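Local coordinates for protein flavin prenyltransferase PAD1, mitochondrial (Aspergillus niger, PDB 6QLG) that probably makes prenylated FMN, the cofactor of ferulic acid decarboxylase, by joining a dimethylallyl group to N5 and C6 of reduced FMN without a metal, at residues M120-C125 with L156-R161; E69-M74 with A97-N102. All blocks are in the same frame, centred on the assembly; numbering follows the deposited sequence.

Contact 1 (M120-C125 with L156-R161); sequences MIVVPC and LVLVAR. With FMN (flavin mononucleotide), chain M; DMA (dimethylallyl diphosphate), chain J.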
# COMPACT_ATOMS: atom_id res chain seq x y z
N MET B 120 -29.71 8.48 -1.63
CA MET B 120 -29.42 9.84 -1.22
C MET B 120 -28.55 10.48 -2.28
O MET B 120 -27.64 9.83 -2.82
CB MET B 120 -28.73 9.86 0.14
CG MET B 120 -28.19 11.22 0.57
SD MET B 120 -27.50 11.14 2.24
CE MET B 120 -27.35 12.88 2.63
N ILE B 121 -28.82 11.75 -2.59
CA ILE B 121 -27.98 12.52 -3.50
C ILE B 121 -27.62 13.83 -2.82
O ILE B 121 -28.50 14.54 -2.32
CB ILE B 121 -28.67 12.76 -4.86
CG1 ILE B 121 -27.78 13.61 -5.76
CG2 ILE B 121 -30.06 13.37 -4.68
CD1 ILE B 121 -28.21 13.63 -7.22
N VAL B 122 -26.33 14.14 -2.78
CA VAL B 122 -25.83 15.41 -2.27
C VAL B 122 -25.53 16.28 -3.48
O VAL B 122 -24.58 16.01 -4.24
CB VAL B 122 -24.58 15.21 -1.39
CG1 VAL B 122 -24.18 16.53 -0.75
CG2 VAL B 122 -24.85 14.16 -0.32
N VAL B 123 -26.33 17.31 -3.69
CA VAL B 123 -26.27 18.10 -4.92
C VAL B 123 -26.59 19.56 -4.63
O VAL B 123 -27.70 19.88 -4.19
CB VAL B 123 -27.22 17.52 -5.98
CG1 VAL B 123 -28.61 17.23 -5.38
CG2 VAL B 123 -27.33 18.46 -7.17
N PRO B 124 -25.63 20.48 -4.81
CA PRO B 124 -24.24 20.14 -5.13
C PRO B 124 -23.50 19.72 -3.87
O PRO B 124 -23.98 19.99 -2.77
CB PRO B 124 -23.69 21.45 -5.69
CG PRO B 124 -24.47 22.51 -4.97
CD PRO B 124 -25.85 21.94 -4.75
N CYS B 125 -22.36 19.05 -4.02
CA CYS B 125 -21.60 18.54 -2.89
C CYS B 125 -20.27 19.29 -2.79
O CYS B 125 -19.45 19.23 -3.71
CB CYS B 125 -21.35 17.04 -3.02
SG CYS B 125 -20.51 16.32 -1.60
N LEU B 156 -25.65 6.17 -2.99
CA LEU B 156 -25.29 7.50 -2.54
C LEU B 156 -24.53 8.20 -3.67
O LEU B 156 -23.47 7.74 -4.08
CB LEU B 156 -24.43 7.45 -1.27
CG LEU B 156 -23.81 8.78 -0.82
CD1 LEU B 156 -24.89 9.77 -0.39
CD2 LEU B 156 -22.81 8.56 0.31
N VAL B 157 -25.08 9.31 -4.15
CA VAL B 157 -24.50 10.07 -5.26
C VAL B 157 -24.04 11.42 -4.72
O VAL B 157 -24.83 12.16 -4.12
CB VAL B 157 -25.51 10.25 -6.41
CG1 VAL B 157 -24.90 11.12 -7.50
CG2 VAL B 157 -25.92 8.89 -6.97
N LEU B 158 -22.77 11.73 -4.95
CA LEU B 158 -22.18 13.00 -4.52
C LEU B 158 -21.86 13.82 -5.77
O LEU B 158 -20.94 13.48 -6.52
CB LEU B 158 -20.92 12.76 -3.69
CG LEU B 158 -21.00 11.79 -2.52
CD1 LEU B 158 -19.66 11.71 -1.80
CD2 LEU B 158 -22.09 12.20 -1.55
N VAL B 159 -22.63 14.89 -5.98
CA VAL B 159 -22.35 15.81 -7.08
C VAL B 159 -21.24 16.75 -6.63
O VAL B 159 -21.47 17.94 -6.37
CB VAL B 159 -23.62 16.57 -7.51
CG1 VAL B 159 -23.36 17.38 -8.77
CG2 VAL B 159 -24.76 15.59 -7.73
N ALA B 160 -20.02 16.22 -6.53
CA ALA B 160 -18.89 16.95 -5.95
C ALA B 160 -18.38 17.99 -6.94
O ALA B 160 -17.91 17.64 -8.03
CB ALA B 160 -17.77 15.98 -5.57
N ARG B 161 -18.47 19.26 -6.57
CA ARG B 161 -18.14 20.36 -7.46
C ARG B 161 -16.93 21.11 -6.90
O ARG B 161 -17.00 21.70 -5.82
CB ARG B 161 -19.33 21.30 -7.63
CG ARG B 161 -19.18 22.26 -8.79
CD ARG B 161 -18.60 23.58 -8.34
NE ARG B 161 -18.12 24.39 -9.46
CZ ARG B 161 -17.05 25.17 -9.40
NH1 ARG B 161 -16.68 25.86 -10.47
NH2 ARG B 161 -16.35 25.26 -8.28
N1 FMN M . -16.66 24.73 -1.74
C2 FMN M . -16.40 23.71 -2.63
O2 FMN M . -15.83 22.70 -2.25
N3 FMN M . -16.77 23.85 -3.95
C4 FMN M . -17.41 25.00 -4.37
O4 FMN M . -17.75 25.14 -5.55
C4A FMN M . -17.68 26.03 -3.47
N5 FMN M . -18.32 27.17 -3.92
C5A FMN M . -18.60 28.20 -3.04
C6 FMN M . -19.25 29.36 -3.48
C7 FMN M . -19.53 30.40 -2.61
C7M FMN M . -20.23 31.64 -3.10
C8 FMN M . -19.16 30.27 -1.27
C8M FMN M . -19.45 31.38 -0.29
C9 FMN M . -18.51 29.11 -0.83
C9A FMN M . -18.22 28.07 -1.70
N10 FMN M . -17.59 26.91 -1.26
C10 FMN M . -17.30 25.89 -2.15
C1' FMN M . -17.16 26.77 0.17
C2' FMN M . -18.12 26.02 1.09
O2' FMN M . -19.35 26.71 1.18
C3' FMN M . -17.48 25.89 2.47
O3' FMN M . -16.36 25.03 2.39
C4' FMN M . -18.44 25.35 3.53
O4' FMN M . -17.73 25.05 4.71
C5' FMN M . -19.15 24.09 3.06
O5' FMN M . -20.12 23.77 4.03
P FMN M . -21.25 22.67 3.73
O1P FMN M . -21.74 22.10 5.04
O2P FMN M . -22.39 23.36 3.01
O3P FMN M . -20.71 21.54 2.88
C1 DMA J . -15.38 29.37 -4.68
O1 DMA J . -14.00 29.25 -4.84
C2 DMA J . -15.65 30.10 -3.38
C3 DMA J . -16.18 31.30 -3.42
C4 DMA J . -16.44 32.02 -2.11
C5 DMA J . -16.54 31.93 -4.77
PA DMA J . -13.51 28.27 -6.07
O1A DMA J . -12.01 28.36 -6.23
O2A DMA J . -13.92 26.88 -5.65
O3A DMA J . -14.31 28.78 -7.43
PB DMA J . -13.77 28.55 -8.98
O1B DMA J . -13.27 27.13 -9.12
O2B DMA J . -12.64 29.49 -9.35
O3B DMA J . -14.91 28.80 -9.94
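Met120-Val122 and Leu156-Ala160 run parallel at 9°, their axes 4.7 Å apart at closest approach, and a beta bulge shifts the register by one residue between Val122 and Cys125. Val157 N to Met120 O, Val122 N to Val157 O and Val159 N to Val122 O form the regular ladder. Beyond the cis peptide before Pro124, Cys125 N reaches Val159 O at 2.7 Å from above the carbonyl plane, 51° out of it, and Arg161 N then returns to Cys125 O. Val159 is the centre of an inverse gamma turn.

On one face, Met120 CG lies 3.7 Å from Leu156 CD1, the two side chains side by side; further along, Val122 CG2 rests against Leu158 CD2 at 3.6 Å. On the other face Ile121 reaches forward: with CG1 anti to the backbone N (chi1 178°) and the chain extended beyond it, CD1 comes against Val159 CG2 and Val157 CG1. At the bulge, Val123 CB meets Val159 CG2 at 3.6 Å.

Where the strand ends, Arg161 meets both ligands. FMN N3 donates to Arg161 O at 2.9 Å. Arg161 NH2 binds FMN O4 at 3.1 Å, and Arg161 NH1 makes a weak bond to O3B of dimethylallyl diphosphate. NE and NH1 also donate to Pro188 O and Val187 O of the second subunit, which hold the guanidinium beside the flavin.

These are central strands of the Rossmann-like parallel sheet. Helix 141-151 covers Met120 and Leu156, helix 127-135 covers Leu158 and Ala160, and strand 42-47 pairs with the far edge of 119-125.

Contact 2 (E69-M74 with A97-N102); sequences ETHLVM and ADYVHN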
# COMPACT_ATOMS: atom_id res chain seq x y z
N GLU B 69 -40.97 10.48 -3.09
CA GLU B 69 -41.06 11.19 -1.81
C GLU B 69 -39.68 11.70 -1.43
O GLU B 69 -38.77 10.91 -1.16
CB GLU B 69 -41.63 10.27 -0.74
CG GLU B 69 -41.70 10.91 0.64
CD GLU B 69 -42.14 9.93 1.71
OE1 GLU B 69 -43.16 9.24 1.51
OE2 GLU B 69 -41.45 9.84 2.76
N THR B 70 -39.51 13.02 -1.42
CA THR B 70 -38.21 13.63 -1.19
C THR B 70 -38.08 14.13 0.24
O THR B 70 -39.02 14.69 0.81
CB THR B 70 -37.97 14.79 -2.16
OG1 THR B 70 -39.05 15.74 -2.05
CG2 THR B 70 -37.89 14.29 -3.60
N HIS B 71 -36.90 13.92 0.82
CA HIS B 71 -36.55 14.40 2.15
C HIS B 71 -35.36 15.34 2.01
O HIS B 71 -34.25 14.90 1.70
CB HIS B 71 -36.24 13.24 3.09
CG HIS B 71 -37.44 12.41 3.44
ND1 HIS B 71 -38.01 12.42 4.70
CD2 HIS B 71 -38.17 11.55 2.70
CE1 HIS B 71 -39.04 11.60 4.71
NE2 HIS B 71 -39.17 11.06 3.52
N LEU B 72 -35.60 16.63 2.23
CA LEU B 72 -34.60 17.66 1.96
C LEU B 72 -33.86 18.04 3.23
O LEU B 72 -34.48 18.23 4.28
CB LEU B 72 -35.26 18.90 1.35
CG LEU B 72 -34.38 20.15 1.25
CD1 LEU B 72 -33.32 19.98 0.18
CD2 LEU B 72 -35.23 21.39 0.97
N VAL B 73 -32.54 18.14 3.13
CA VAL B 73 -31.70 18.74 4.16
C VAL B 73 -30.80 19.76 3.47
O VAL B 73 -30.19 19.46 2.43
CB VAL B 73 -30.85 17.70 4.91
CG1 VAL B 73 -30.12 18.35 6.08
CG2 VAL B 73 -31.71 16.55 5.40
N MET B 74 -30.72 20.96 4.03
CA MET B 74 -29.89 22.04 3.50
C MET B 74 -28.90 22.47 4.56
O MET B 74 -29.27 22.68 5.72
CB MET B 74 -30.74 23.24 3.06
CG MET B 74 -31.72 22.96 1.94
SD MET B 74 -32.62 24.46 1.46
CE MET B 74 -33.39 24.89 3.02
N ALA B 97 -40.07 20.16 -1.52
CA ALA B 97 -39.84 18.85 -0.95
C ALA B 97 -41.04 18.39 -0.14
O ALA B 97 -41.81 19.20 0.38
CB ALA B 97 -38.59 18.85 -0.06
N ASP B 98 -41.20 17.07 -0.05
CA ASP B 98 -42.27 16.51 0.77
C ASP B 98 -41.96 16.67 2.25
O ASP B 98 -42.86 16.94 3.06
CB ASP B 98 -42.49 15.04 0.42
CG ASP B 98 -42.92 14.85 -1.02
OD1 ASP B 98 -43.92 15.47 -1.43
OD2 ASP B 98 -42.24 14.10 -1.75
N TYR B 99 -40.69 16.51 2.63
CA TYR B 99 -40.27 16.62 4.02
C TYR B 99 -38.94 17.35 4.09
O TYR B 99 -38.09 17.21 3.20
CB TYR B 99 -40.16 15.24 4.68
CG TYR B 99 -41.47 14.50 4.73
CD1 TYR B 99 -41.79 13.54 3.77
CD2 TYR B 99 -42.41 14.76 5.72
CE1 TYR B 99 -42.99 12.86 3.80
CE2 TYR B 99 -43.62 14.09 5.76
CZ TYR B 99 -43.90 13.14 4.80
OH TYR B 99 -45.10 12.47 4.84
N VAL B 100 -38.76 18.13 5.15
CA VAL B 100 -37.55 18.91 5.38
C VAL B 100 -37.08 18.63 6.80
O VAL B 100 -37.88 18.67 7.74
CB VAL B 100 -37.78 20.42 5.17
CG1 VAL B 100 -36.47 21.18 5.35
CG2 VAL B 100 -38.37 20.68 3.80
N HIS B 101 -35.79 18.37 6.96
CA HIS B 101 -35.20 18.07 8.25
C HIS B 101 -34.09 19.07 8.57
O HIS B 101 -33.35 19.49 7.67
CB HIS B 101 -34.66 16.64 8.30
CG HIS B 101 -35.64 15.61 7.83
ND1 HIS B 101 -36.64 15.11 8.63
CD2 HIS B 101 -35.77 14.99 6.63
CE1 HIS B 101 -37.35 14.23 7.95
NE2 HIS B 101 -36.84 14.13 6.73
N ASN B 102 -34.00 19.44 9.84
CA ASN B 102 -33.01 20.41 10.28
C ASN B 102 -31.61 19.81 10.22
O ASN B 102 -31.40 18.67 10.64
CB ASN B 102 -33.34 20.87 11.70
CG ASN B 102 -32.52 22.08 12.14
OD1 ASN B 102 -31.30 22.10 12.01
ND2 ASN B 102 -33.20 23.08 12.69
O HOH W 1 -32.46 21.55 6.32
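His71 and Tyr99 sit side by side on the same face of a short parallel pairing in which Leu72 also bridges Val100. The backbone bonds are Tyr99 N to Thr70 O, Leu72 N to Tyr99 O (2.7 Å) and His101 N to Leu72 O; a water then links His101 O to Met74 N.

Asp98 OD2 takes Thr70 N with its anti lone pair at 3.0 Å, while Thr70 OG1, set between its own backbone N and carbonyl carbon (chi1 55°), accepts Asp98 N. His71 ND1 and His101 NE2 share a nearly straight hydrogen bond of 2.9 Å, their rings rim to rim and almost coplanar. His71 NE2 donates to Glu69 OE2 at 2.7 Å, which fixes the ring's rotation. Salt bridges tie Glu69 OE2 to Arg42 and Asp98 OD1 to Arg64.

The Tyr99 ring is slid aside from that of His71, planes 20° apart; Tyr99 CD1 lies over the His71 ring face, 3.5 Å from His71 CE1. Leu72 CB touches Ala97 CB at 3.6 Å.

Helices 76-85 and 90-95 join the strands in a beta-alpha-beta crossover at the edge of the Rossmann-like sheet. Strand 42-47 flanks 69-74, and helix 53-65 packs on Thr70 and Leu72.

Overall arrangement
Both contacts belong to one parallel sheet. Contact 2 pairs an outermost strand with its neighbour and contact 1 lies near the middle; strand 42-47 stands between 69-74 and 119-125 and bonds to both. Their centres are about 15 Å apart and the nearest atoms about 6 Å, so they do not touch, though helix 141-151 packs against side chains of each. The chain completes contact 2 before strand 119-125 begins. Contact 1 carries Arg161 directly to FMN and dimethylallyl diphosphate. Contact 2 stays back: the Val73 side chain is about 9 Å from a bound FMN, but strand 69-74 leads straight to Ser75, which hydrogen-bonds FMN.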